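Local coordinates for protein extracellular subtilisin-like serine proteinase (Vibrio sp. PA-44, PDB 1S2N) that probably cleaves peptide bonds within proteins, this chain being the subtilase catalytic domain of a calcium-binding serine endopeptidase, at residues A[31-36]-A[87-92]; A[127-132]-A[165-170]; A[224-229]-A[267-272]. One frame throughout, in Å; residues are numbered along the deposited sequence.

Contact 1: residues A[31-36]-A[87-92]; sequences VTAYVI and KNVNIV
Val89 meets Ala33 just ahead of the paired strand: its CG1 ends 4.0 Å from Ala33 CB. Asn90 follows and grips Val31 O twice. Asn90 N bonds Val31 O at 3.1 Å, fairly straight and in the carbonyl plane. With CG beside the backbone N (chi1 -61°), Asn90 ND2 turns back to Val31 O at 3.2 Å, but the N-H...O angle of 128° makes this second bond weak. Asn90 O, directed to the same segment, receives Ala33 N at 2.7 Å, nearly in line with the carbonyl. Ile91 packs on the Ala33 face, where its CG2 lies 4.0 Å from Val35 CG2 and its CD1 approaches Ala33 CB. Val92 carries the ladder on, its N bonding Ala33 O at 3.0 Å and its O accepting from Val35 N. The two branches of Val92 divide their work: CG1 lies alongside the Tyr34 ring, 3.6 Å from CD1, while CG2 meets Thr32 CG2, itself above one face of that ring toward its rim. These in-register parallel strands, their segment axes 26° apart, belong to the central sheet of the subtilase fold. The Ala33, Val35 and Ile91 face is apolar and buried under helix 70-79, whereas the Tyr34 face is mixed and partly exposed. Four backbone bonds fix the register of the strand that ends at Asp37, the predicted charge-relay aspartate.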
ATOM      1  N   VAL A  31      -4.317 -14.588   2.378  1.00 18.49           N
ATOM      2  CA  VAL A  31      -3.441 -13.857   1.468  1.00 18.69           C
ATOM      3  C   VAL A  31      -2.229 -13.325   2.220  1.00 18.56           C
ATOM      4  O   VAL A  31      -2.228 -13.260   3.439  1.00 18.62           O
ATOM      5  CB  VAL A  31      -4.193 -12.751   0.617  1.00 18.82           C
ATOM      6  CG1 VAL A  31      -5.701 -12.747   0.885  1.00 18.95           C
ATOM      7  CG2 VAL A  31      -3.604 -11.369   0.783  1.00 19.04           C
ATOM      8  N   THR A  32      -1.188 -12.987   1.470  1.00 18.40           N
ATOM      9  CA  THR A  32       0.069 -12.543   2.041  1.00 18.41           C
ATOM     10  C   THR A  32       0.495 -11.238   1.381  1.00 18.62           C
ATOM     11  O   THR A  32       0.582 -11.155   0.146  1.00 18.59           O
ATOM     12  CB  THR A  32       1.138 -13.630   1.838  1.00 18.38           C
ATOM     13  OG1 THR A  32       0.701 -14.863   2.440  1.00 17.31           O
ATOM     14  CG2 THR A  32       2.413 -13.289   2.579  1.00 18.30           C
ATOM     15  N   ALA A  33       0.724 -10.217   2.206  1.00 18.68           N
ATOM     16  CA  ALA A  33       1.263  -8.947   1.735  1.00 18.89           C
ATOM     17  C   ALA A  33       2.771  -8.923   1.952  1.00 18.80           C
ATOM     18  O   ALA A  33       3.232  -9.039   3.083  1.00 18.37           O
ATOM     19  CB  ALA A  33       0.602  -7.779   2.460  1.00 18.97           C
ATOM     20  N   TYR A  34       3.525  -8.793   0.861  1.00 18.90           N
ATOM     21  CA  TYR A  34       4.971  -8.606   0.928  1.00 18.93           C
ATOM     22  C   TYR A  34       5.288  -7.123   1.001  1.00 18.96           C
ATOM     23  O   TYR A  34       5.037  -6.379   0.056  1.00 19.14           O
ATOM     24  CB  TYR A  34       5.653  -9.258  -0.279  1.00 19.02           C
ATOM     25  CG  TYR A  34       5.446 -10.755  -0.298  1.00 19.42           C
ATOM     26  CD1 TYR A  34       6.352 -11.610   0.320  1.00 19.96           C
ATOM     27  CD2 TYR A  34       4.318 -11.313  -0.892  1.00 19.67           C
ATOM     28  CE1 TYR A  34       6.156 -12.993   0.323  1.00 20.59           C
ATOM     29  CE2 TYR A  34       4.105 -12.687  -0.889  1.00 20.31           C
ATOM     30  CZ  TYR A  34       5.028 -13.522  -0.277  1.00 21.10           C
ATOM     31  OH  TYR A  34       4.826 -14.885  -0.279  1.00 23.15           O
ATOM     32  N   VAL A  35       5.832  -6.701   2.139  1.00 18.99           N
ATOM     33  CA  VAL A  35       6.156  -5.301   2.389  1.00 18.78           C
ATOM     34  C   VAL A  35       7.626  -5.020   2.084  1.00 18.84           C
ATOM     35  O   VAL A  35       8.509  -5.372   2.859  1.00 19.05           O
ATOM     36  CB  VAL A  35       5.840  -4.934   3.843  1.00 18.55           C
ATOM     37  CG1 VAL A  35       6.039  -3.437   4.076  1.00 18.49           C
ATOM     38  CG2 VAL A  35       4.420  -5.362   4.187  1.00 18.49           C
ATOM     39  N   ILE A  36       7.873  -4.387   0.942  1.00 19.00           N
ATOM     40  CA  ILE A  36       9.222  -4.072   0.476  1.00 18.79           C
ATOM     41  C   ILE A  36       9.593  -2.668   0.952  1.00 18.70           C
ATOM     42  O   ILE A  36       9.223  -1.679   0.326  1.00 18.28           O
ATOM     43  CB  ILE A  36       9.279  -4.171  -1.066  1.00 18.91           C
ATOM     44  CG1 ILE A  36       8.785  -5.541  -1.538  1.00 18.83           C
ATOM     45  CG2 ILE A  36      10.697  -3.922  -1.577  1.00 19.25           C
ATOM     46  CD1 ILE A  36       8.321  -5.562  -2.970  1.00 18.95           C
ATOM     47  N   LYS A  87      -7.436  -7.167   8.571  1.00 18.59           N
ATOM     48  CA  LYS A  87      -7.033  -7.474   9.953  1.00 18.59           C
ATOM     49  C   LYS A  87      -6.632  -8.929  10.250  1.00 18.59           C
ATOM     50  O   LYS A  87      -6.299  -9.252  11.388  1.00 18.46           O
ATOM     51  CB  LYS A  87      -8.146  -7.026  10.918  1.00 18.50           C
ATOM     52  CG  LYS A  87      -8.317  -5.513  10.955  1.00 18.44           C
ATOM     53  CD  LYS A  87      -9.616  -5.074  11.621  1.00 18.34           C
ATOM     54  CE  LYS A  87      -9.783  -3.547  11.597  1.00 18.18           C
ATOM     55  NZ  LYS A  87      -8.497  -2.801  11.727  1.00 17.04           N
ATOM     56  N   ASN A  88      -6.661  -9.800   9.238  1.00 18.85           N
ATOM     57  CA  ASN A  88      -6.094 -11.154   9.349  1.00 19.05           C
ATOM     58  C   ASN A  88      -5.203 -11.567   8.174  1.00 19.01           C
ATOM     59  O   ASN A  88      -4.984 -12.753   7.931  1.00 19.06           O
ATOM     60  CB  ASN A  88      -7.198 -12.176   9.567  1.00 19.15           C
ATOM     61  CG  ASN A  88      -7.454 -12.425  11.013  1.00 19.83           C
ATOM     62  OD1 ASN A  88      -8.380 -11.847  11.597  1.00 21.25           O
ATOM     63  ND2 ASN A  88      -6.620 -13.266  11.626  1.00 19.81           N
ATOM     64  N   VAL A  89      -4.665 -10.579   7.473  1.00 19.11           N
ATOM     65  CA  VAL A  89      -3.681 -10.816   6.424  1.00 19.41           C
ATOM     66  C   VAL A  89      -2.380 -11.343   7.027  1.00 19.14           C
ATOM     67  O   VAL A  89      -2.107 -11.147   8.216  1.00 18.77           O
ATOM     68  CB  VAL A  89      -3.420  -9.511   5.605  1.00 19.48           C
ATOM     69  CG1 VAL A  89      -2.089  -9.508   4.911  1.00 20.13           C
ATOM     70  CG2 VAL A  89      -4.473  -9.365   4.563  1.00 20.63           C
ATOM     71  N   ASN A  90      -1.610 -12.037   6.197  1.00 18.94           N
ATOM     72  CA  ASN A  90      -0.233 -12.391   6.501  1.00 18.97           C
ATOM     73  C   ASN A  90       0.721 -11.333   5.963  1.00 18.74           C
ATOM     74  O   ASN A  90       0.558 -10.850   4.846  1.00 18.33           O
ATOM     75  CB  ASN A  90       0.113 -13.750   5.899  1.00 18.92           C
ATOM     76  CG  ASN A  90      -0.751 -14.853   6.451  1.00 19.26           C
ATOM     77  OD1 ASN A  90      -0.776 -15.076   7.660  1.00 18.47           O
ATOM     78  ND2 ASN A  90      -1.497 -15.533   5.569  1.00 19.93           N
ATOM     79  N   ILE A  91       1.706 -10.979   6.782  1.00 18.72           N
ATOM     80  CA  ILE A  91       2.728 -10.001   6.435  1.00 18.65           C
ATOM     81  C   ILE A  91       4.075 -10.707   6.318  1.00 18.58           C
ATOM     82  O   ILE A  91       4.419 -11.520   7.167  1.00 18.53           O
ATOM     83  CB  ILE A  91       2.803  -8.905   7.520  1.00 18.69           C
ATOM     84  CG1 ILE A  91       1.447  -8.203   7.671  1.00 18.99           C
ATOM     85  CG2 ILE A  91       3.931  -7.897   7.206  1.00 18.59           C
ATOM     86  CD1 ILE A  91       1.067  -7.300   6.499  1.00 19.34           C
ATOM     87  N   VAL A  92       4.819 -10.399   5.259  1.00 18.48           N
ATOM     88  CA  VAL A  92       6.175 -10.905   5.076  1.00 18.62           C
ATOM     89  C   VAL A  92       7.062  -9.698   4.826  1.00 18.81           C
ATOM     90  O   VAL A  92       6.886  -8.993   3.835  1.00 18.83           O
ATOM     91  CB  VAL A  92       6.276 -11.915   3.896  1.00 18.55           C
ATOM     92  CG1 VAL A  92       7.722 -12.212   3.554  1.00 18.63           C
ATOM     93  CG2 VAL A  92       5.553 -13.211   4.240  1.00 18.79           C
TER

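Contact 2: residues A[127-132]-A[165-170]. With PMS (phenylmethanesulfonic acid), chain F.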
ATOM      1  N   MET A 127       5.247  -1.345  -2.317  1.00 18.58           N
ATOM      2  CA  MET A 127       6.515  -0.632  -2.434  1.00 18.65           C
ATOM      3  C   MET A 127       6.300   0.839  -2.109  1.00 18.67           C
ATOM      4  O   MET A 127       6.150   1.661  -3.016  1.00 18.62           O
ATOM      5  CB  MET A 127       7.061  -0.762  -3.850  1.00 18.70           C
ATOM      6  CG  MET A 127       7.513  -2.154  -4.217  1.00 18.60           C
ATOM      7  SD  MET A 127       8.416  -2.163  -5.770  1.00 18.24           S
ATOM      8  CE  MET A 127      10.016  -1.616  -5.257  1.00 18.73           C
ATOM      9  N   SER A 128       6.289   1.161  -0.817  1.00 18.52           N
ATOM     10  CA  SER A 128       6.187   2.546  -0.350  1.00 18.45           C
ATOM     11  C   SER A 128       7.557   3.240  -0.409  1.00 18.76           C
ATOM     12  O   SER A 128       8.096   3.689   0.608  1.00 19.07           O
ATOM     13  CB  SER A 128       5.613   2.593   1.071  1.00 18.30           C
ATOM     14  OG  SER A 128       4.213   2.428   1.061  1.00 17.15           O
ATOM     15  N   LEU A 129       8.110   3.329  -1.614  1.00 18.94           N
ATOM     16  CA  LEU A 129       9.406   3.946  -1.830  1.00 18.98           C
ATOM     17  C   LEU A 129       9.527   4.442  -3.255  1.00 19.42           C
ATOM     18  O   LEU A 129       8.822   3.989  -4.164  1.00 19.28           O
ATOM     19  CB  LEU A 129      10.536   2.956  -1.527  1.00 19.03           C
ATOM     20  CG  LEU A 129      10.606   1.668  -2.362  1.00 18.74           C
ATOM     21  CD1 LEU A 129      11.469   1.850  -3.601  1.00 18.56           C
ATOM     22  CD2 LEU A 129      11.134   0.506  -1.523  1.00 19.01           C
ATOM     23  N   GLY A 130      10.451   5.367  -3.449  1.00 19.78           N
ATOM     24  CA  GLY A 130      10.643   5.962  -4.750  1.00 20.08           C
ATOM     25  C   GLY A 130      11.894   6.803  -4.831  1.00 20.25           C
ATOM     26  O   GLY A 130      12.602   7.020  -3.847  1.00 20.34           O
ATOM     27  N   GLY A 131      12.168   7.260  -6.041  1.00 20.46           N
ATOM     28  CA  GLY A 131      13.370   8.014  -6.321  1.00 20.65           C
ATOM     29  C   GLY A 131      13.476   8.251  -7.806  1.00 20.79           C
ATOM     30  O   GLY A 131      12.469   8.223  -8.529  1.00 21.26           O
ATOM     31  N   GLY A 132      14.696   8.462  -8.274  1.00 20.79           N
ATOM     32  CA  GLY A 132      14.921   8.819  -9.658  1.00 20.83           C
ATOM     33  C   GLY A 132      14.616   7.686 -10.610  1.00 20.85           C
ATOM     34  O   GLY A 132      14.401   6.549 -10.207  1.00 20.95           O
ATOM     35  N   THR A 165       9.326   9.238 -11.802  1.00 20.02           N
ATOM     36  CA  THR A 165       9.765   8.487 -10.615  1.00 20.13           C
ATOM     37  C   THR A 165       9.678   6.977 -10.860  1.00 19.84           C
ATOM     38  O   THR A 165       8.717   6.512 -11.455  1.00 20.07           O
ATOM     39  CB  THR A 165       8.867   8.865  -9.406  1.00 20.03           C
ATOM     40  OG1 THR A 165       9.306  10.103  -8.848  1.00 21.09           O
ATOM     41  CG2 THR A 165       9.016   7.893  -8.243  1.00 20.61           C
ATOM     42  N   SER A 166      10.680   6.227 -10.400  1.00 19.72           N
ATOM     43  CA  SER A 166      10.630   4.761 -10.368  1.00 19.35           C
ATOM     44  C   SER A 166      10.525   4.271  -8.919  1.00 19.56           C
ATOM     45  O   SER A 166      11.160   4.849  -8.033  1.00 19.80           O
ATOM     46  CB  SER A 166      11.883   4.181 -11.010  1.00 19.20           C
ATOM     47  OG  SER A 166      11.903   4.448 -12.390  1.00 18.23           O
ATOM     48  N   PRO A 167       9.751   3.214  -8.650  1.00 19.63           N
ATOM     49  CA  PRO A 167       9.009   2.437  -9.651  1.00 19.53           C
ATOM     50  C   PRO A 167       7.628   2.986 -10.006  1.00 19.45           C
ATOM     51  O   PRO A 167       6.936   2.345 -10.792  1.00 19.65           O
ATOM     52  CB  PRO A 167       8.837   1.090  -8.948  1.00 19.56           C
ATOM     53  CG  PRO A 167       8.701   1.444  -7.514  1.00 19.52           C
ATOM     54  CD  PRO A 167       9.559   2.661  -7.297  1.00 19.50           C
ATOM     55  N   ALA A 168       7.243   4.140  -9.461  1.00 19.44           N
ATOM     56  CA  ALA A 168       5.896   4.708  -9.660  1.00 19.01           C
ATOM     57  C   ALA A 168       5.387   4.707 -11.106  1.00 18.57           C
ATOM     58  O   ALA A 168       4.196   4.487 -11.351  1.00 18.16           O
ATOM     59  CB  ALA A 168       5.853   6.133  -9.105  1.00 19.03           C
ATOM     60  N   ARG A 169       6.289   4.942 -12.054  1.00 18.34           N
ATOM     61  CA  ARG A 169       5.906   5.167 -13.454  1.00 18.22           C
ATOM     62  C   ARG A 169       5.593   3.883 -14.223  1.00 18.20           C
ATOM     63  O   ARG A 169       5.174   3.949 -15.376  1.00 18.05           O
ATOM     64  CB  ARG A 169       6.981   5.978 -14.187  1.00 18.05           C
ATOM     65  CG  ARG A 169       8.271   5.233 -14.501  1.00 18.26           C
ATOM     66  CD  ARG A 169       9.221   6.003 -15.429  1.00 18.63           C
ATOM     67  NE  ARG A 169      10.560   5.423 -15.418  1.00 19.42           N
ATOM     68  CZ  ARG A 169      11.586   5.849 -16.157  1.00 20.43           C
ATOM     69  NH1 ARG A 169      11.460   6.891 -16.978  1.00 20.83           N
ATOM     70  NH2 ARG A 169      12.762   5.233 -16.056  1.00 20.43           N
ATOM     71  N   VAL A 170       5.795   2.727 -13.586  1.00 18.27           N
ATOM     72  CA  VAL A 170       5.542   1.426 -14.213  1.00 18.38           C
ATOM     73  C   VAL A 170       4.034   1.295 -14.453  1.00 18.29           C
ATOM     74  O   VAL A 170       3.276   1.254 -13.489  1.00 18.43           O
ATOM     75  CB  VAL A 170       6.025   0.250 -13.316  1.00 18.35           C
ATOM     76  CG1 VAL A 170       5.674  -1.094 -13.943  1.00 18.58           C
ATOM     77  CG2 VAL A 170       7.526   0.324 -13.067  1.00 18.75           C
TER
HETATM   78  C   PMS F1284       9.040   8.153   1.103  1.00 47.23           C
HETATM   79  S   PMS F1284       7.508   7.641   1.980  1.00 47.71           S
HETATM   80  C1  PMS F1284       8.881   8.141  -0.408  1.00 47.28           C
HETATM   81  C2  PMS F1284       9.672   9.018  -1.155  1.00 47.51           C
HETATM   82  C3  PMS F1284       9.576   9.051  -2.546  1.00 47.18           C
HETATM   83  C4  PMS F1284       8.690   8.202  -3.199  1.00 47.00           C
HETATM   84  C5  PMS F1284       7.902   7.323  -2.463  1.00 46.64           C
HETATM   85  C6  PMS F1284       7.993   7.288  -1.073  1.00 46.73           C
HETATM   86  O2S PMS F1284       6.195   8.443   1.036  1.00 46.07           O
HETATM   87  O1S PMS F1284       7.293   8.216   3.494  1.00 47.74           O
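Pro167 packs against Met127 and Leu129. Met127 SD lies 4.0 Å from Pro167 CG, and the bend at chi3 (80°) folds CE back to the same atom. Beside it, Pro167 CD sits 3.5 Å from the carbonyl O of Leu129. The backbones meet further along: Ser166 N donates to Gly131 O at 3.3 Å, approaching from 38° out of the carbonyl plane, and the return bond from Gly131 N to Ser166 O is weak. Thr165 adds its methyl, CG2 lying 3.5 Å from Gly131 O.

On the far side of 127-132 lies the phenyl ring of the bound phenylmethanesulfonic acid. Its C4 approaches Gly130 N to 3.3 Å and its C5 approaches Leu129 C to 3.4 Å, so the ring rests on bare backbone at a residue without a side chain. The ligand's hydrogen bonds come from outside the two segments, from Asn157 ND2 and Ser220 N. This is consistent with the S1 specificity pocket of subtilases, one wall of which is the Ser-Leu-Gly-Gly segment.

A second shell positions the 165-170 loop. The peptide before Pro167 is cis, and a type I turn runs from Pro167 to Val170. Asp138 holds Ser166 OG by a hydrogen bond and Arg169 NE by a salt bridge, tying the loop to helix 135-146. Val141 of that helix and Leu153 pack on Pro167, while Val108 and Val112 touch Met127, so the Met127-Pro167 packing lies between helices 105-118 and 135-146 and against strand 150-154.

Contact 3: residues A[224-229]-A[267-272]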
ATOM      1  N   PRO A 224      -0.243   1.394   1.312  1.00 18.39           N
ATOM      2  CA  PRO A 224      -0.680   0.225   2.084  1.00 18.49           C
ATOM      3  C   PRO A 224      -2.177   0.164   2.312  1.00 18.45           C
ATOM      4  O   PRO A 224      -2.680  -0.927   2.545  1.00 18.39           O
ATOM      5  CB  PRO A 224       0.052   0.387   3.423  1.00 18.61           C
ATOM      6  CG  PRO A 224       0.382   1.831   3.511  1.00 18.70           C
ATOM      7  CD  PRO A 224       0.657   2.247   2.110  1.00 18.45           C
ATOM      8  N   HIS A 225      -2.859   1.304   2.274  1.00 18.48           N
ATOM      9  CA  HIS A 225      -4.319   1.321   2.322  1.00 18.50           C
ATOM     10  C   HIS A 225      -4.872   0.501   1.154  1.00 18.60           C
ATOM     11  O   HIS A 225      -5.729  -0.375   1.351  1.00 18.39           O
ATOM     12  CB  HIS A 225      -4.871   2.754   2.270  1.00 18.42           C
ATOM     13  CG  HIS A 225      -4.975   3.424   3.607  1.00 18.37           C
ATOM     14  ND1 HIS A 225      -3.946   4.162   4.154  1.00 18.11           N
ATOM     15  CD2 HIS A 225      -6.001   3.501   4.486  1.00 18.50           C
ATOM     16  CE1 HIS A 225      -4.328   4.648   5.322  1.00 18.69           C
ATOM     17  NE2 HIS A 225      -5.573   4.263   5.545  1.00 19.03           N
ATOM     18  N   VAL A 226      -4.364   0.764  -0.053  1.00 18.61           N
ATOM     19  CA  VAL A 226      -4.852   0.066  -1.251  1.00 18.66           C
ATOM     20  C   VAL A 226      -4.295  -1.369  -1.369  1.00 18.43           C
ATOM     21  O   VAL A 226      -4.979  -2.245  -1.893  1.00 18.19           O
ATOM     22  CB  VAL A 226      -4.719   0.909  -2.597  1.00 18.83           C
ATOM     23  CG1 VAL A 226      -4.242   2.336  -2.358  1.00 19.35           C
ATOM     24  CG2 VAL A 226      -3.848   0.233  -3.626  1.00 18.79           C
ATOM     25  N   ALA A 227      -3.081  -1.611  -0.877  1.00 18.41           N
ATOM     26  CA  ALA A 227      -2.561  -2.977  -0.759  1.00 18.41           C
ATOM     27  C   ALA A 227      -3.455  -3.790   0.172  1.00 18.19           C
ATOM     28  O   ALA A 227      -3.704  -4.960  -0.063  1.00 18.27           O
ATOM     29  CB  ALA A 227      -1.131  -2.970  -0.236  1.00 18.52           C
ATOM     30  N   GLY A 228      -3.947  -3.142   1.219  1.00 18.09           N
ATOM     31  CA  GLY A 228      -4.839  -3.764   2.169  1.00 18.02           C
ATOM     32  C   GLY A 228      -6.144  -4.171   1.530  1.00 17.88           C
ATOM     33  O   GLY A 228      -6.627  -5.269   1.795  1.00 17.88           O
ATOM     34  N   VAL A 229      -6.710  -3.321   0.674  1.00 17.63           N
ATOM     35  CA  VAL A 229      -7.963  -3.688   0.012  1.00 17.68           C
ATOM     36  C   VAL A 229      -7.706  -4.659  -1.136  1.00 17.76           C
ATOM     37  O   VAL A 229      -8.591  -5.421  -1.496  1.00 17.84           O
ATOM     38  CB  VAL A 229      -8.885  -2.484  -0.409  1.00 17.69           C
ATOM     39  CG1 VAL A 229      -8.510  -1.204   0.304  1.00 18.13           C
ATOM     40  CG2 VAL A 229      -8.931  -2.271  -1.922  1.00 17.96           C
ATOM     41  N   LYS A 267     -10.307   9.134  -8.596  1.00 17.81           N
ATOM     42  CA  LYS A 267     -10.746   7.884  -8.018  1.00 17.79           C
ATOM     43  C   LYS A 267     -10.177   7.766  -6.612  1.00 17.85           C
ATOM     44  O   LYS A 267      -9.002   8.034  -6.385  1.00 17.35           O
ATOM     45  CB  LYS A 267     -10.282   6.723  -8.891  1.00 17.91           C
ATOM     46  CG  LYS A 267     -10.796   6.820 -10.315  1.00 18.22           C
ATOM     47  CD  LYS A 267     -11.036   5.464 -10.969  1.00 19.18           C
ATOM     48  CE  LYS A 267     -12.048   5.566 -12.125  1.00 19.73           C
ATOM     49  NZ  LYS A 267     -13.207   4.641 -11.932  1.00 19.96           N
ATOM     50  N   LEU A 268     -11.026   7.377  -5.666  1.00 18.06           N
ATOM     51  CA  LEU A 268     -10.622   7.236  -4.277  1.00 18.14           C
ATOM     52  C   LEU A 268     -10.818   5.792  -3.853  1.00 18.24           C
ATOM     53  O   LEU A 268     -11.826   5.178  -4.176  1.00 18.47           O
ATOM     54  CB  LEU A 268     -11.439   8.183  -3.403  1.00 18.13           C
ATOM     55  CG  LEU A 268     -11.157   8.221  -1.899  1.00 18.18           C
ATOM     56  CD1 LEU A 268      -9.725   8.664  -1.588  1.00 18.25           C
ATOM     57  CD2 LEU A 268     -12.160   9.138  -1.224  1.00 18.01           C
ATOM     58  N   LEU A 269      -9.842   5.251  -3.131  1.00 18.52           N
ATOM     59  CA  LEU A 269      -9.886   3.871  -2.640  1.00 18.47           C
ATOM     60  C   LEU A 269     -11.228   3.576  -1.975  1.00 18.29           C
ATOM     61  O   LEU A 269     -11.684   4.349  -1.134  1.00 18.14           O
ATOM     62  CB  LEU A 269      -8.769   3.652  -1.623  1.00 18.36           C
ATOM     63  CG  LEU A 269      -8.027   2.321  -1.528  1.00 18.99           C
ATOM     64  CD1 LEU A 269      -7.809   1.995  -0.059  1.00 19.18           C
ATOM     65  CD2 LEU A 269      -8.699   1.160  -2.243  1.00 18.56           C
ATOM     66  N   TYR A 270     -11.860   2.481  -2.390  1.00 18.20           N
ATOM     67  CA  TYR A 270     -13.090   1.984  -1.780  1.00 18.38           C
ATOM     68  C   TYR A 270     -12.912   0.493  -1.526  1.00 18.59           C
ATOM     69  O   TYR A 270     -12.492  -0.246  -2.411  1.00 18.36           O
ATOM     70  CB  TYR A 270     -14.295   2.236  -2.695  1.00 18.51           C
ATOM     71  CG  TYR A 270     -15.642   1.903  -2.081  1.00 18.11           C
ATOM     72  CD1 TYR A 270     -16.156   2.655  -1.030  1.00 18.41           C
ATOM     73  CD2 TYR A 270     -16.406   0.846  -2.564  1.00 18.19           C
ATOM     74  CE1 TYR A 270     -17.391   2.357  -0.465  1.00 17.87           C
ATOM     75  CE2 TYR A 270     -17.644   0.537  -2.011  1.00 18.05           C
ATOM     76  CZ  TYR A 270     -18.131   1.293  -0.961  1.00 18.30           C
ATOM     77  OH  TYR A 270     -19.355   0.985  -0.413  1.00 17.58           O
ATOM     78  N   SER A 271     -13.262   0.055  -0.322  1.00 18.95           N
ATOM     79  CA  SER A 271     -12.846  -1.246   0.184  1.00 19.35           C
ATOM     80  C   SER A 271     -13.918  -2.335   0.080  1.00 19.69           C
ATOM     81  O   SER A 271     -13.627  -3.503   0.310  1.00 19.70           O
ATOM     82  CB  SER A 271     -12.402  -1.098   1.643  1.00 19.32           C
ATOM     83  OG  SER A 271     -13.523  -0.952   2.502  1.00 19.79           O
ATOM     84  N   LEU A 272     -15.145  -1.956  -0.269  1.00 20.28           N
ATOM     85  CA  LEU A 272     -16.277  -2.880  -0.265  1.00 20.60           C
ATOM     86  C   LEU A 272     -16.671  -3.226  -1.690  1.00 21.23           C
ATOM     87  O   LEU A 272     -16.284  -2.533  -2.628  1.00 21.29           O
ATOM     88  CB  LEU A 272     -17.460  -2.268   0.488  1.00 20.50           C
ATOM     89  CG  LEU A 272     -17.307  -2.244   2.013  1.00 20.57           C
ATOM     90  CD1 LEU A 272     -16.509  -1.065   2.454  1.00 21.88           C
ATOM     91  CD2 LEU A 272     -18.654  -2.214   2.702  1.00 21.14           C
TER
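Leu269 and Val229 form the apolar centre of this contact, their side chains running antiparallel and overlapping alongside. Leu269 inserts its forked end against helix 219-236: CD1 comes to 3.3 Å from Val229 CG1, and CD2 to 3.5 Å from Val229 CG2. CD1 also meets the helix backbone, 3.5 Å from His225 O, and lies near His225 CB. The branch point of Leu269 serves the preceding part of the same helical surface, CG standing 3.8 Å from Val226 CB. Both valines have nearly eclipsed first torsions (-17° at Val229, -6° at Val226), and Leu269 itself is off the usual rotamers (chi1 -144°). The exact methyl positions, including the shortest approach, are therefore doubtful, whereas the packing itself is plain. Ser271 adds a looser touch, its CB 4.1 Å from Val229 CG1. Ala199 of strand 197-200 packs on both Leu269 and Val226, so helix, strand and the 267-272 segment share one apolar layer.

Hydrogen bonding between the two segments is absent, and the polar groups find other partners. His225 ND1 bonds Met221 O, one turn back in the helix, while Tyr270 O is bonded by Tyr233 OH from further along it. Ser271 shares a backbone bond with Ile11, next to Asp12 of a calcium site, and Arg14 makes a cation-pi contact with the Tyr270 ring.

The chemistry therefore implies an apolar, buried seam, made by contacts without directional bonds. It joins the long helix that carries Ser220, a predicted charge-relay residue, in its first turn to the C-terminal part of the catalytic domain.

How the contacts relate
The three contacts follow one another along the chain, each closing before the next opens, all within one subtilase domain. Contacts 1 and 2 have centres about 20 Å apart yet touch where Ile36 packs on Met127, at the end of the neighbouring strand 123-127, and on Leu129 just beyond it. Contact 2 meets contact 3 where Ser128 packs on Pro224; their centres, about 19 Å apart, lie on opposite sides of the chain's centre. Contacts 1 and 3 do not touch, with centres about 15 Å apart. Contacts 1 and 3 involve elements bearing predicted charge-relay residues, Asp37 ending strand 32-37 and Ser220 in the first turn of helix 219-236, while 127-132 of contact 2 lines the ligand.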